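Esterase Rv0045c (Mycobacterium tuberculosis, PDB 6WYN) hydrolyses carboxylic esters, preferring short, straight-chain alkyl esters such as butanoates, and is probably involved in ester and lipid metabolism. Local coordinates at residues Q93-G104 and S311-I321; W263-I273 and E291-F299. All blocks are in the same frame, centred on the assembly; numbering follows the deposited sequence.

In the fold
Both contacts belong to the alpha/beta hydrolase domain, with centres about 25 Å apart and nearest atoms about 12 Å apart. Contact 1 ties an early part of that domain, the segment after strand 85-88 with helix 99-105, to the segment just after His310, the probable catalytic histidine, so it spans more than 200 residues. Contact 2 lies between those two segments in the sequence and is far more local: helices 260-268 and 286-295 lead into neighbouring parallel strands 273-278 and 299-305, the latter an outermost strand of the central sheet. Contact 1 is thus buried beside the probable active site, whereas contact 2 is partly exposed and closes one margin of the sheet.

Contact 1: residues Q93-G104 and S311-I321; sequences QNAHTWDTVIVG and SVQSDQPRALI
Beside the probable active site of this esterase, Gln93 and Thr97, between strand 85-88 and helix 99-105, meet Ser311 and Gln313, just beyond His310, the probable catalytic histidine. Gln313 has a polar and an apolar role. Its CG sits between backbone N and carbonyl carbon and the chain bends at chi2, which brings the amide against Thr97. Gln313 NE2 donates to Thr97 OG1 at 3.1 Å, with the hydroxyl close to the amide plane. A second bond runs from Gln93 NE2 to Ser311 OG (3.1 Å, a bent 141°), and Ser311 OG also shares a 2.6 Å bond with Ser314 OG. Gln93 OE1 is held by the backbone N of Gly90. Gln313 CG lies over the rim of one face of Trp98, the amide only 15° from the ring plane, and Gln313 CB is 3.6 Å from Trp98 CZ3; Gln313 OE1 is buried without a polar partner. Two waters extend the network: one joins Thr97 O, Val101 N and Gln313 O, the other Thr97 O and Ser314 OG. Farther along, Val101 fits as a knob among Gln313, Pro317, Leu320 and Ile321, Val101 CG2 4.0 Å from Pro317 CB. Ile321 CD1 rests 3.8 Å from Gly104 CA, on a surface without a side chain. Helices 99-104 and 317-321 cross here at -47°, packed together on one side of the central sheet, as in the alpha/beta hydrolase fold.

Contact 2: residues W263-I273 and E291-F299; sequences WDDVDALSAPI and ELHRRATHF
Helices 263-268 and 291-295 run at 51° to each other with their axes 9.8 Å apart, and the chains beyond them converge into a parallel bridge between Ile273 and Phe299. There Ile273 N donates to His298 O at 2.9 Å, and Phe299 CA-H approaches Ile273 O. Thr297 OG1 donates to Leu269 O, in the carbonyl plane and on a lone pair (2.9 Å), while a water links Val266 O, Leu269 O and Thr297 N. At the partly exposed margin Arg295 folds back, bent at chi2 and chi3, and one face of its guanidinium looks onto Trp263 CG and CD2, the planes inclined at 39°. Arg295 NH1 forms a salt bridge with Asp267, 2.9 Å from OD2, and also bonds OD1 at 3.1 Å. Glu291 CD comes to 3.4 Å from Trp263 CZ2, on the six-membered ring, with Glu291 OE2 bonded to Ser183 OG. Deeper, Leu292 meets Trp263, Val266 and Ile273, Val266 CG1 touches Ala296, and Ile273 CD1 lies 4.1 Å from Ala296 CB. Beyond the two segments, Val266 and Leu269 pack on helix 156-167, Ile273 touches Leu175 and Leu177 of strand 174-178, and strand 299-305 ends the sheet beside strand 273-278.

Contact 1: residues Q93-G104 and S311-I321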
loop_
_atom_site.group_PDB
_atom_site.type_symbol
_atom_site.label_atom_id
_atom_site.label_comp_id
_atom_site.label_asym_id
_atom_site.label_seq_id
_atom_site.Cartn_x
_atom_site.Cartn_y
_atom_site.Cartn_z
ATOM N N GLN A 93 5.728 2.774 2.135
ATOM C CA GLN A 93 4.875 2.129 3.177
ATOM C C GLN A 93 5.321 0.666 3.384
ATOM O O GLN A 93 6.300 0.250 2.781
ATOM C CB GLN A 93 3.404 2.222 2.776
ATOM C CG GLN A 93 2.895 3.662 2.664
ATOM C CD GLN A 93 1.395 3.714 2.511
ATOM O OE1 GLN A 93 0.763 2.814 1.920
ATOM N NE2 GLN A 93 0.859 4.837 2.958
ATOM N N ASN A 94 4.563 -0.101 4.155
ATOM C CA ASN A 94 4.688 -1.559 4.251
ATOM C C ASN A 94 3.303 -2.119 4.520
ATOM O O ASN A 94 2.346 -1.336 4.673
ATOM C CB ASN A 94 5.718 -1.981 5.304
ATOM C CG ASN A 94 5.274 -1.636 6.696
ATOM O OD1 ASN A 94 4.613 -2.459 7.354
ATOM N ND2 ASN A 94 5.620 -0.429 7.132
ATOM N N ALA A 95 3.216 -3.435 4.564
ATOM C CA ALA A 95 1.967 -4.181 4.774
ATOM C C ALA A 95 1.182 -3.698 6.008
ATOM O O ALA A 95 -0.045 -3.855 6.016
ATOM C CB ALA A 95 2.295 -5.641 4.866
ATOM N N HIS A 96 1.874 -3.251 7.056
ATOM C CA HIS A 96 1.232 -2.867 8.334
ATOM C C HIS A 96 0.336 -1.633 8.132
ATOM O O HIS A 96 -0.524 -1.398 9.010
ATOM C CB HIS A 96 2.252 -2.579 9.436
ATOM C CG HIS A 96 2.781 -3.798 10.114
ATOM N ND1 HIS A 96 2.058 -4.459 11.064
ATOM C CD2 HIS A 96 3.967 -4.455 9.997
ATOM C CE1 HIS A 96 2.766 -5.478 11.531
ATOM N NE2 HIS A 96 3.935 -5.501 10.882
ATOM N N THR A 97 0.496 -0.885 7.029
ATOM C CA THR A 97 -0.382 0.276 6.718
ATOM C C THR A 97 -1.826 -0.225 6.747
ATOM O O THR A 97 -2.742 0.556 7.047
ATOM C CB THR A 97 -0.035 0.943 5.372
ATOM O OG1 THR A 97 -0.656 2.231 5.294
ATOM C CG2 THR A 97 -0.507 0.151 4.183
ATOM N N TRP A 98 -2.051 -1.483 6.424
ATOM C CA TRP A 98 -3.427 -2.022 6.330
ATOM C C TRP A 98 -3.984 -2.570 7.647
ATOM O O TRP A 98 -5.138 -2.987 7.612
ATOM C CB TRP A 98 -3.506 -3.073 5.254
ATOM C CG TRP A 98 -3.092 -2.590 3.924
ATOM C CD1 TRP A 98 -1.924 -2.848 3.261
ATOM C CD2 TRP A 98 -3.858 -1.713 3.100
ATOM N NE1 TRP A 98 -1.962 -2.274 2.023
ATOM C CE2 TRP A 98 -3.107 -1.521 1.918
ATOM C CE3 TRP A 98 -5.102 -1.093 3.240
ATOM C CZ2 TRP A 98 -3.563 -0.711 0.887
ATOM C CZ3 TRP A 98 -5.539 -0.282 2.226
ATOM C CH2 TRP A 98 -4.811 -0.154 1.040
ATOM N N ASP A 99 -3.220 -2.605 8.736
ATOM C CA ASP A 99 -3.622 -3.308 9.988
ATOM C C ASP A 99 -5.038 -2.864 10.420
ATOM O O ASP A 99 -5.878 -3.706 10.761
ATOM C CB ASP A 99 -2.597 -3.071 11.094
ATOM C CG ASP A 99 -1.245 -3.742 10.901
ATOM O OD1 ASP A 99 -1.079 -4.511 9.886
ATOM O OD2 ASP A 99 -0.353 -3.463 11.760
ATOM N N THR A 100 -5.284 -1.564 10.452
ATOM C CA THR A 100 -6.546 -1.023 11.007
ATOM C C THR A 100 -7.652 -1.473 10.100
ATOM O O THR A 100 -8.640 -2.024 10.607
ATOM C CB THR A 100 -6.495 0.487 11.244
ATOM O OG1 THR A 100 -5.515 0.758 12.242
ATOM C CG2 THR A 100 -7.851 1.012 11.683
ATOM N N VAL A 101 -7.495 -1.273 8.793
ATOM C CA VAL A 101 -8.540 -1.673 7.828
ATOM C C VAL A 101 -8.809 -3.184 7.958
ATOM O O VAL A 101 -9.965 -3.618 7.906
ATOM C CB VAL A 101 -8.154 -1.239 6.400
ATOM C CG1 VAL A 101 -8.956 -1.940 5.340
ATOM C CG2 VAL A 101 -8.256 0.265 6.221
ATOM N N ILE A 102 -7.756 -3.997 7.975
ATOM C CA ILE A 102 -7.933 -5.466 7.984
ATOM C C ILE A 102 -8.621 -5.877 9.296
ATOM O O ILE A 102 -9.527 -6.665 9.231
ATOM C CB ILE A 102 -6.583 -6.139 7.708
ATOM C CG1 ILE A 102 -6.255 -5.898 6.238
ATOM C CG2 ILE A 102 -6.606 -7.618 8.047
ATOM C CD1 ILE A 102 -4.908 -6.413 5.857
ATOM N N VAL A 103 -8.230 -5.317 10.416
ATOM C CA VAL A 103 -8.807 -5.663 11.750
ATOM C C VAL A 103 -10.285 -5.251 11.741
ATOM O O VAL A 103 -11.154 -6.071 12.100
ATOM C CB VAL A 103 -7.975 -5.020 12.878
ATOM C CG1 VAL A 103 -8.686 -5.009 14.250
ATOM C CG2 VAL A 103 -6.663 -5.755 13.013
ATOM N N GLY A 104 -10.601 -4.054 11.244
ATOM C CA GLY A 104 -11.999 -3.603 11.142
ATOM C C GLY A 104 -12.830 -4.407 10.191
ATOM O O GLY A 104 -14.061 -4.602 10.452
ATOM N N SER A 311 -3.164 8.917 1.835
ATOM C CA SER A 311 -3.163 7.615 2.553
ATOM C C SER A 311 -4.476 7.448 3.312
ATOM O O SER A 311 -4.531 7.672 4.552
ATOM C CB SER A 311 -1.946 7.450 3.421
ATOM O OG SER A 311 -1.876 6.092 3.827
ATOM N N VAL A 312 -5.522 7.103 2.556
ATOM C CA VAL A 312 -6.912 6.998 3.074
ATOM C C VAL A 312 -6.922 5.940 4.195
ATOM O O VAL A 312 -7.591 6.161 5.260
ATOM C CB VAL A 312 -7.891 6.640 1.950
ATOM C CG1 VAL A 312 -9.294 6.542 2.515
ATOM C CG2 VAL A 312 -7.856 7.618 0.786
ATOM N N GLN A 313 -6.172 4.843 4.019
ATOM C CA GLN A 313 -6.112 3.781 5.043
ATOM C C GLN A 313 -5.495 4.292 6.339
ATOM O O GLN A 313 -5.760 3.647 7.405
ATOM C CB GLN A 313 -5.379 2.546 4.519
ATOM C CG GLN A 313 -3.876 2.733 4.373
ATOM C CD GLN A 313 -3.476 3.238 3.007
ATOM O OE1 GLN A 313 -4.302 3.773 2.251
ATOM N NE2 GLN A 313 -2.182 3.098 2.683
ATOM N N SER A 314 -4.677 5.333 6.306
ATOM C CA SER A 314 -4.089 5.946 7.517
ATOM C C SER A 314 -5.012 7.040 8.070
ATOM O O SER A 314 -5.145 7.142 9.295
ATOM C CB SER A 314 -2.717 6.512 7.251
ATOM O OG SER A 314 -1.974 5.619 6.416
ATOM N N ASP A 315 -5.608 7.876 7.224
ATOM C CA ASP A 315 -6.332 9.079 7.711
ATOM C C ASP A 315 -7.784 8.729 8.039
ATOM O O ASP A 315 -8.278 9.237 8.981
ATOM C CB ASP A 315 -6.286 10.204 6.699
ATOM C CG ASP A 315 -4.885 10.696 6.397
ATOM O OD1 ASP A 315 -3.918 10.264 7.070
ATOM O OD2 ASP A 315 -4.754 11.468 5.424
ATOM N N GLN A 316 -8.476 7.924 7.256
ATOM C CA GLN A 316 -9.906 7.609 7.507
ATOM C C GLN A 316 -10.134 6.118 7.322
ATOM O O GLN A 316 -10.917 5.703 6.499
ATOM C CB GLN A 316 -10.805 8.461 6.589
ATOM C CG GLN A 316 -10.744 9.979 6.859
ATOM C CD GLN A 316 -11.212 10.409 8.237
ATOM O OE1 GLN A 316 -11.959 9.699 8.867
ATOM N NE2 GLN A 316 -10.729 11.543 8.739
ATOM N N PRO A 317 -9.492 5.235 8.105
ATOM C CA PRO A 317 -9.653 3.791 7.872
ATOM C C PRO A 317 -11.100 3.278 8.019
ATOM O O PRO A 317 -11.538 2.413 7.254
ATOM C CB PRO A 317 -8.727 3.171 8.928
ATOM C CG PRO A 317 -8.456 4.260 9.948
ATOM C CD PRO A 317 -8.542 5.567 9.183
ATOM N N ARG A 318 -11.877 3.901 8.917
ATOM C CA ARG A 318 -13.271 3.448 9.171
ATOM C C ARG A 318 -14.064 3.679 7.903
ATOM O O ARG A 318 -14.827 2.776 7.497
ATOM C CB ARG A 318 -13.893 4.121 10.403
ATOM C CG ARG A 318 -13.265 3.743 11.742
ATOM C CD ARG A 318 -13.881 4.431 12.973
ATOM N NE ARG A 318 -13.073 4.297 14.192
ATOM C CZ ARG A 318 -13.326 4.872 15.384
ATOM N NH1 ARG A 318 -14.363 5.677 15.550
ATOM N NH2 ARG A 318 -12.530 4.662 16.418
ATOM N N ALA A 319 -13.871 4.823 7.245
ATOM C CA ALA A 319 -14.627 5.124 5.998
ATOM C C ALA A 319 -14.143 4.146 4.914
ATOM O O ALA A 319 -14.954 3.599 4.176
ATOM C CB ALA A 319 -14.434 6.593 5.630
ATOM N N LEU A 320 -12.836 3.823 4.886
ATOM C CA LEU A 320 -12.350 2.841 3.878
ATOM C C LEU A 320 -12.900 1.422 4.136
ATOM O O LEU A 320 -13.225 0.709 3.170
ATOM C CB LEU A 320 -10.817 2.878 3.802
ATOM C CG LEU A 320 -10.254 2.011 2.677
ATOM C CD1 LEU A 320 -10.910 2.399 1.359
ATOM C CD2 LEU A 320 -8.736 2.156 2.573
ATOM N N ILE A 321 -12.976 1.007 5.385
ATOM C CA ILE A 321 -13.556 -0.321 5.732
ATOM C C ILE A 321 -14.973 -0.431 5.122
ATOM O O ILE A 321 -15.300 -1.415 4.438
ATOM C CB ILE A 321 -13.499 -0.516 7.257
ATOM C CG1 ILE A 321 -12.063 -0.746 7.748
ATOM C CG2 ILE A 321 -14.414 -1.674 7.651
ATOM C CD1 ILE A 321 -11.823 -0.326 9.199
HETATM O O HOH W 1 -5.354 0.662 7.822
HETATM O O HOH W 2 -2.210 3.338 7.969
#

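Contact 2: residues W263-I273 and E291-F299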
loop_
_atom_site.group_PDB
_atom_site.type_symbol
_atom_site.label_atom_id
_atom_site.label_comp_id
_atom_site.label_asym_id
_atom_site.label_seq_id
_atom_site.Cartn_x
_atom_site.Cartn_y
_atom_site.Cartn_z
ATOM N N TRP A 263 -1.847 2.200 -19.164
ATOM C CA TRP A 263 -3.157 2.511 -19.812
ATOM C C TRP A 263 -3.597 1.430 -20.798
ATOM O O TRP A 263 -4.800 1.172 -20.849
ATOM C CB TRP A 263 -3.154 3.885 -20.463
ATOM C CG TRP A 263 -3.297 5.007 -19.485
ATOM C CD1 TRP A 263 -2.388 5.986 -19.224
ATOM C CD2 TRP A 263 -4.405 5.227 -18.594
ATOM N NE1 TRP A 263 -2.885 6.852 -18.295
ATOM C CE2 TRP A 263 -4.121 6.409 -17.882
ATOM C CE3 TRP A 263 -5.631 4.576 -18.374
ATOM C CZ2 TRP A 263 -4.982 6.913 -16.913
ATOM C CZ3 TRP A 263 -6.503 5.089 -17.435
ATOM C CH2 TRP A 263 -6.187 6.257 -16.729
ATOM N N ASP A 264 -2.691 0.754 -21.520
ATOM C CA ASP A 264 -3.095 -0.388 -22.381
ATOM C C ASP A 264 -3.650 -1.496 -21.516
ATOM O O ASP A 264 -4.633 -2.137 -21.952
ATOM C CB ASP A 264 -1.953 -0.929 -23.231
ATOM C CG ASP A 264 -1.569 0.062 -24.301
ATOM O OD1 ASP A 264 -2.466 0.812 -24.741
ATOM O OD2 ASP A 264 -0.383 0.142 -24.593
ATOM N N ASP A 265 -3.032 -1.733 -20.355
ATOM C CA ASP A 265 -3.536 -2.743 -19.380
ATOM C C ASP A 265 -4.942 -2.369 -18.897
ATOM O O ASP A 265 -5.762 -3.258 -18.887
ATOM C CB ASP A 265 -2.598 -2.922 -18.191
ATOM C CG ASP A 265 -1.295 -3.599 -18.556
ATOM O OD1 ASP A 265 -1.234 -4.226 -19.664
ATOM O OD2 ASP A 265 -0.346 -3.475 -17.756
ATOM N N VAL A 266 -5.195 -1.114 -18.516
ATOM C CA VAL A 266 -6.575 -0.632 -18.156
ATOM C C VAL A 266 -7.552 -0.887 -19.317
ATOM O O VAL A 266 -8.667 -1.386 -19.052
ATOM C CB VAL A 266 -6.581 0.856 -17.763
ATOM C CG1 VAL A 266 -8.011 1.345 -17.552
ATOM C CG2 VAL A 266 -5.721 1.109 -16.533
ATOM N N ASP A 267 -7.152 -0.606 -20.565
ATOM C CA ASP A 267 -8.035 -0.830 -21.741
ATOM C C ASP A 267 -8.397 -2.313 -21.846
ATOM O O ASP A 267 -9.577 -2.589 -22.172
ATOM C CB ASP A 267 -7.395 -0.390 -23.059
ATOM C CG ASP A 267 -7.230 1.104 -23.203
ATOM O OD1 ASP A 267 -7.869 1.811 -22.452
ATOM O OD2 ASP A 267 -6.405 1.539 -24.023
ATOM N N ALA A 268 -7.477 -3.223 -21.502
ATOM C CA ALA A 268 -7.653 -4.689 -21.664
ATOM C C ALA A 268 -8.309 -5.360 -20.447
ATOM O O ALA A 268 -8.960 -6.379 -20.664
ATOM C CB ALA A 268 -6.316 -5.329 -21.954
ATOM N N LEU A 269 -8.095 -4.891 -19.212
ATOM C CA LEU A 269 -8.615 -5.555 -17.964
ATOM C C LEU A 269 -10.102 -5.801 -18.124
ATOM O O LEU A 269 -10.754 -4.817 -18.501
ATOM C CB LEU A 269 -8.557 -4.606 -16.752
ATOM C CG LEU A 269 -7.176 -4.167 -16.344
ATOM C CD1 LEU A 269 -7.238 -3.275 -15.141
ATOM C CD2 LEU A 269 -6.332 -5.397 -16.109
ATOM N N SER A 270 -10.642 -6.917 -17.642
ATOM C CA SER A 270 -12.114 -7.022 -17.425
ATOM C C SER A 270 -12.490 -6.808 -15.945
ATOM O O SER A 270 -13.647 -6.586 -15.671
ATOM C CB SER A 270 -12.663 -8.322 -17.935
ATOM O OG SER A 270 -11.968 -9.374 -17.314
ATOM N N ALA A 271 -11.568 -6.851 -14.993
ATOM C CA ALA A 271 -11.941 -6.616 -13.575
ATOM C C ALA A 271 -12.572 -5.229 -13.420
ATOM O O ALA A 271 -11.996 -4.242 -13.848
ATOM C CB ALA A 271 -10.712 -6.734 -12.725
ATOM N N PRO A 272 -13.757 -5.095 -12.811
ATOM C CA PRO A 272 -14.277 -3.788 -12.421
ATOM C C PRO A 272 -13.314 -3.020 -11.512
ATOM O O PRO A 272 -12.613 -3.615 -10.711
ATOM C CB PRO A 272 -15.572 -4.130 -11.661
ATOM C CG PRO A 272 -15.995 -5.461 -12.288
ATOM C CD PRO A 272 -14.674 -6.181 -12.464
ATOM N N ILE A 273 -13.259 -1.718 -11.710
ATOM C CA ILE A 273 -12.404 -0.788 -10.938
ATOM C C ILE A 273 -13.248 0.182 -10.134
ATOM O O ILE A 273 -14.116 0.869 -10.735
ATOM C CB ILE A 273 -11.481 -0.014 -11.878
ATOM C CG1 ILE A 273 -10.548 -0.957 -12.640
ATOM C CG2 ILE A 273 -10.714 1.033 -11.071
ATOM C CD1 ILE A 273 -9.755 -0.274 -13.729
ATOM N N GLU A 291 -10.678 10.294 -17.000
ATOM C CA GLU A 291 -9.794 9.492 -17.914
ATOM C C GLU A 291 -9.905 8.016 -17.526
ATOM O O GLU A 291 -10.097 7.131 -18.384
ATOM C CB GLU A 291 -8.362 10.047 -17.847
ATOM C CG GLU A 291 -7.334 9.236 -18.638
ATOM C CD GLU A 291 -5.914 9.723 -18.504
ATOM O OE1 GLU A 291 -5.161 9.606 -19.520
ATOM O OE2 GLU A 291 -5.569 10.295 -17.428
ATOM N N LEU A 292 -9.910 7.742 -16.236
ATOM C CA LEU A 292 -10.026 6.345 -15.760
ATOM C C LEU A 292 -11.388 5.781 -16.162
ATOM O O LEU A 292 -11.453 4.619 -16.656
ATOM C CB LEU A 292 -9.827 6.315 -14.252
ATOM C CG LEU A 292 -9.964 4.950 -13.603
ATOM C CD1 LEU A 292 -8.989 3.966 -14.207
ATOM C CD2 LEU A 292 -9.746 5.070 -12.116
ATOM N N HIS A 293 -12.453 6.573 -16.045
ATOM C CA HIS A 293 -13.807 6.117 -16.432
ATOM C C HIS A 293 -13.809 5.762 -17.922
ATOM O O HIS A 293 -14.365 4.729 -18.280
ATOM C CB HIS A 293 -14.911 7.159 -16.107
ATOM C CG HIS A 293 -16.181 6.754 -16.772
ATOM N ND1 HIS A 293 -16.556 7.258 -18.014
ATOM C CD2 HIS A 293 -17.064 5.778 -16.471
ATOM C CE1 HIS A 293 -17.640 6.628 -18.426
ATOM N NE2 HIS A 293 -17.977 5.713 -17.487
ATOM N N ARG A 294 -13.235 6.618 -18.758
ATOM C CA ARG A 294 -13.308 6.449 -20.236
ATOM C C ARG A 294 -12.518 5.204 -20.667
ATOM O O ARG A 294 -13.020 4.467 -21.529
ATOM C CB ARG A 294 -12.809 7.720 -20.927
ATOM C CG ARG A 294 -13.813 8.871 -20.866
ATOM C CD ARG A 294 -13.534 9.996 -21.869
ATOM N NE ARG A 294 -12.164 10.440 -21.664
ATOM C CZ ARG A 294 -11.791 11.386 -20.805
ATOM N NH1 ARG A 294 -12.722 12.043 -20.120
ATOM N NH2 ARG A 294 -10.501 11.670 -20.652
ATOM N N ARG A 295 -11.372 4.925 -20.035
ATOM C CA ARG A 295 -10.505 3.791 -20.477
ATOM C C ARG A 295 -10.961 2.452 -19.877
ATOM O O ARG A 295 -10.898 1.443 -20.607
ATOM C CB ARG A 295 -9.043 4.082 -20.127
ATOM C CG ARG A 295 -8.532 5.409 -20.668
ATOM C CD ARG A 295 -8.212 5.364 -22.148
ATOM N NE ARG A 295 -6.944 6.020 -22.429
ATOM C CZ ARG A 295 -5.803 5.383 -22.657
ATOM N NH1 ARG A 295 -5.768 4.064 -22.643
ATOM N NH2 ARG A 295 -4.702 6.070 -22.902
ATOM N N ALA A 296 -11.380 2.433 -18.607
ATOM C CA ALA A 296 -11.793 1.183 -17.917
ATOM C C ALA A 296 -12.982 0.558 -18.648
ATOM O O ALA A 296 -13.905 1.277 -19.000
ATOM C CB ALA A 296 -12.175 1.471 -16.493
ATOM N N THR A 297 -13.018 -0.754 -18.758
ATOM C CA THR A 297 -14.186 -1.488 -19.298
ATOM C C THR A 297 -15.327 -1.408 -18.272
ATOM O O THR A 297 -16.490 -1.254 -18.696
ATOM C CB THR A 297 -13.831 -2.923 -19.712
ATOM O OG1 THR A 297 -13.444 -3.652 -18.552
ATOM C CG2 THR A 297 -12.709 -2.999 -20.719
ATOM N N HIS A 298 -15.046 -1.437 -16.966
ATOM C CA HIS A 298 -16.113 -1.285 -15.942
ATOM C C HIS A 298 -15.620 -0.456 -14.754
ATOM O O HIS A 298 -15.185 -1.013 -13.766
ATOM C CB HIS A 298 -16.711 -2.631 -15.550
ATOM C CG HIS A 298 -17.965 -2.518 -14.720
ATOM N ND1 HIS A 298 -18.603 -3.631 -14.151
ATOM C CD2 HIS A 298 -18.722 -1.448 -14.361
ATOM C CE1 HIS A 298 -19.669 -3.238 -13.471
ATOM N NE2 HIS A 298 -19.772 -1.898 -13.585
ATOM N N PHE A 299 -15.791 0.853 -14.829
ATOM C CA PHE A 299 -15.577 1.776 -13.698
ATOM C C PHE A 299 -16.848 1.818 -12.842
ATOM O O PHE A 299 -17.927 2.101 -13.396
ATOM C CB PHE A 299 -15.180 3.149 -14.229
ATOM C CG PHE A 299 -14.807 4.151 -13.167
ATOM C CD1 PHE A 299 -13.763 3.904 -12.299
ATOM C CD2 PHE A 299 -15.504 5.339 -13.049
ATOM C CE1 PHE A 299 -13.399 4.831 -11.335
ATOM C CE2 PHE A 299 -15.131 6.278 -12.108
ATOM C CZ PHE A 299 -14.070 6.035 -11.256
HETATM O O HOH W 3 -10.623 -2.154 -17.762
HETATM O O HOH W 4 -12.564 -2.030 -15.635
#